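Local atomic coordinates of lectin (Remusatia vivipara, PDB entry 3R0E), a protein that probably binds mannose as one bulb-type (beta-prism II) domain of a secreted plant lectin that probably agglutinates rabbit erythrocytes. Residues Leu8-Gln13 with Glu87-Leu92. Numbering follows the deposited sequence.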
loop_
_atom_site.group_PDB
_atom_site.type_symbol
_atom_site.label_atom_id
_atom_site.label_comp_id
_atom_site.label_asym_id
_atom_site.label_seq_id
_atom_site.Cartn_x
_atom_site.Cartn_y
_atom_site.Cartn_z
ATOM N N LEU B 8 6.661 -1.865 -0.746
ATOM C CA LEU B 8 5.900 -0.862 -1.490
ATOM C C LEU B 8 6.555 -0.477 -2.808
ATOM O O LEU B 8 7.784 -0.416 -2.904
ATOM C CB LEU B 8 5.716 0.408 -0.651
ATOM C CG LEU B 8 5.173 0.360 0.780
ATOM C CD1 LEU B 8 5.335 1.731 1.453
ATOM C CD2 LEU B 8 3.728 -0.099 0.827
ATOM N N LEU B 9 5.729 -0.193 -3.815
ATOM C CA LEU B 9 6.214 0.447 -5.037
ATOM C C LEU B 9 5.254 1.558 -5.441
ATOM O O LEU B 9 4.101 1.298 -5.781
ATOM C CB LEU B 9 6.383 -0.575 -6.160
ATOM C CG LEU B 9 7.193 -0.190 -7.395
ATOM C CD1 LEU B 9 8.676 -0.107 -7.065
ATOM C CD2 LEU B 9 6.944 -1.218 -8.492
ATOM N N PHE B 10 5.726 2.798 -5.375
ATOM C CA PHE B 10 4.906 3.946 -5.709
ATOM C C PHE B 10 5.096 4.284 -7.170
ATOM O O PHE B 10 6.111 3.912 -7.774
ATOM C CB PHE B 10 5.275 5.164 -4.857
ATOM C CG PHE B 10 4.968 5.000 -3.397
ATOM C CD1 PHE B 10 3.706 5.304 -2.901
ATOM C CD2 PHE B 10 5.939 4.528 -2.516
ATOM C CE1 PHE B 10 3.418 5.135 -1.555
ATOM C CE2 PHE B 10 5.656 4.363 -1.170
ATOM C CZ PHE B 10 4.403 4.676 -0.683
ATOM N N SER B 11 4.120 5.007 -7.719
ATOM C CA SER B 11 4.189 5.534 -9.070
ATOM C C SER B 11 5.541 6.170 -9.343
ATOM O O SER B 11 6.043 6.934 -8.529
ATOM C CB SER B 11 3.063 6.559 -9.282
ATOM O OG SER B 11 1.788 5.959 -9.100
ATOM N N GLY B 12 6.133 5.838 -10.487
ATOM C CA GLY B 12 7.451 6.362 -10.849
ATOM C C GLY B 12 8.625 5.501 -10.401
ATOM O O GLY B 12 9.705 5.597 -10.973
ATOM N N GLN B 13 8.426 4.665 -9.382
ATOM C CA GLN B 13 9.506 3.816 -8.892
ATOM C C GLN B 13 9.710 2.619 -9.819
ATOM O O GLN B 13 8.775 2.174 -10.501
ATOM C CB GLN B 13 9.263 3.356 -7.452
ATOM C CG GLN B 13 9.310 4.485 -6.447
ATOM C CD GLN B 13 9.400 4.000 -5.018
ATOM O OE1 GLN B 13 8.550 3.234 -4.546
ATOM N NE2 GLN B 13 10.429 4.449 -4.314
ATOM N N GLU B 87 -1.529 9.522 -7.733
ATOM C CA GLU B 87 -0.513 8.766 -7.022
ATOM C C GLU B 87 -0.993 7.323 -6.722
ATOM O O GLU B 87 -2.051 7.139 -6.126
ATOM C CB GLU B 87 -0.130 9.520 -5.749
ATOM C CG GLU B 87 1.045 8.912 -4.972
ATOM C CD GLU B 87 1.368 9.675 -3.676
ATOM O OE1 GLU B 87 2.345 9.288 -3.004
ATOM O OE2 GLU B 87 0.651 10.657 -3.335
ATOM N N TYR B 88 -0.223 6.316 -7.146
ATOM C CA TYR B 88 -0.566 4.915 -6.886
ATOM C C TYR B 88 0.519 4.177 -6.108
ATOM O O TYR B 88 1.690 4.559 -6.142
ATOM C CB TYR B 88 -0.866 4.170 -8.192
ATOM C CG TYR B 88 -2.176 4.580 -8.826
ATOM C CD1 TYR B 88 -2.299 5.799 -9.510
ATOM C CD2 TYR B 88 -3.297 3.754 -8.745
ATOM C CE1 TYR B 88 -3.481 6.184 -10.078
ATOM C CE2 TYR B 88 -4.499 4.130 -9.332
ATOM C CZ TYR B 88 -4.585 5.350 -9.994
ATOM O OH TYR B 88 -5.777 5.725 -10.576
ATOM N N VAL B 89 0.124 3.120 -5.408
ATOM C CA VAL B 89 1.065 2.274 -4.686
ATOM C C VAL B 89 0.749 0.803 -4.953
ATOM O O VAL B 89 -0.422 0.412 -4.977
ATOM C CB VAL B 89 1.072 2.581 -3.155
ATOM C CG1 VAL B 89 -0.275 2.291 -2.509
ATOM C CG2 VAL B 89 2.204 1.831 -2.436
ATOM N N LEU B 90 1.793 0.012 -5.185
ATOM C CA LEU B 90 1.692 -1.444 -5.187
ATOM C C LEU B 90 2.160 -1.925 -3.816
ATOM O O LEU B 90 3.282 -1.624 -3.395
ATOM C CB LEU B 90 2.550 -2.063 -6.306
ATOM C CG LEU B 90 2.784 -3.587 -6.330
ATOM C CD1 LEU B 90 1.511 -4.385 -6.627
ATOM C CD2 LEU B 90 3.885 -3.956 -7.343
ATOM N N ILE B 91 1.305 -2.644 -3.104
ATOM C CA ILE B 91 1.707 -3.193 -1.814
ATOM C C ILE B 91 1.818 -4.715 -1.898
ATOM O O ILE B 91 0.869 -5.400 -2.280
ATOM C CB ILE B 91 0.747 -2.784 -0.672
ATOM C CG1 ILE B 91 0.524 -1.268 -0.659
ATOM C CG2 ILE B 91 1.281 -3.257 0.696
ATOM C CD1 ILE B 91 -0.509 -0.807 0.329
ATOM N N LEU B 92 2.993 -5.242 -1.580
ATOM C CA LEU B 92 3.093 -6.666 -1.316
ATOM C C LEU B 92 2.685 -6.857 0.134
ATOM O O LEU B 92 3.452 -6.567 1.050
ATOM C CB LEU B 92 4.497 -7.201 -1.575
ATOM C CG LEU B 92 4.604 -8.720 -1.404
ATOM C CD1 LEU B 92 3.614 -9.458 -2.338
ATOM C CD2 LEU B 92 6.044 -9.194 -1.627
#
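Leu-9 and Leu-90 form an antiparallel hydrogen-bonded pair between strands 8-10 and 89-92, whose axes run at 171°. Leu-9 N donates to Leu-90 O at 2.9 Å, and Leu-90 N returns a bond to Leu-9 O at 2.7 Å. Leu-8 with Ile-91 and Phe-10 with Val-89 are the flanking non-hydrogen-bonded pairs. Their four side chains share one face of the sheet. Val-89 CG2 sits over one face of the Phe-10 ring, offset toward the rim, 3.9 Å from the ring centroid in a CH-pi contact. With CG1 at chi1 63°, CG2 is the methyl turned to the ring. Leu-8 lies alongside Ile-91, and its CD2 branch meets Ile-91 CG1 at 3.7 Å. On the other face, Leu-9 and Leu-90 touch through their CB atoms and point into the interior, against Leu-58 and Leu-21 respectively. Beyond the strand no further bridge forms, but Ser-11 still holds Tyr-88. Its N donates to Tyr-88 O. Its OG, turned back beside its own backbone N (chi1 -60°), stands in for a backbone carbonyl and accepts from Tyr-88 N at 2.8 Å. OG also bonds to Asn-61 O. The type II turn from Phe-10 to Gln-13 then leads the chain away, and Gln-13 OE1 accepts the Phe-10 N-H in an almost straight bond of 3.0 Å. The Phe-10 and Val-89 face packs on another protein chain of the assembly, and a basic side chain of that chain forms a salt bridge with Glu-87 OE1. Strand 98-107 pairs with the other edge of 89-92. The sheet is one of three antiparallel sheets in the beta-prism II fold of bulb-type lectins.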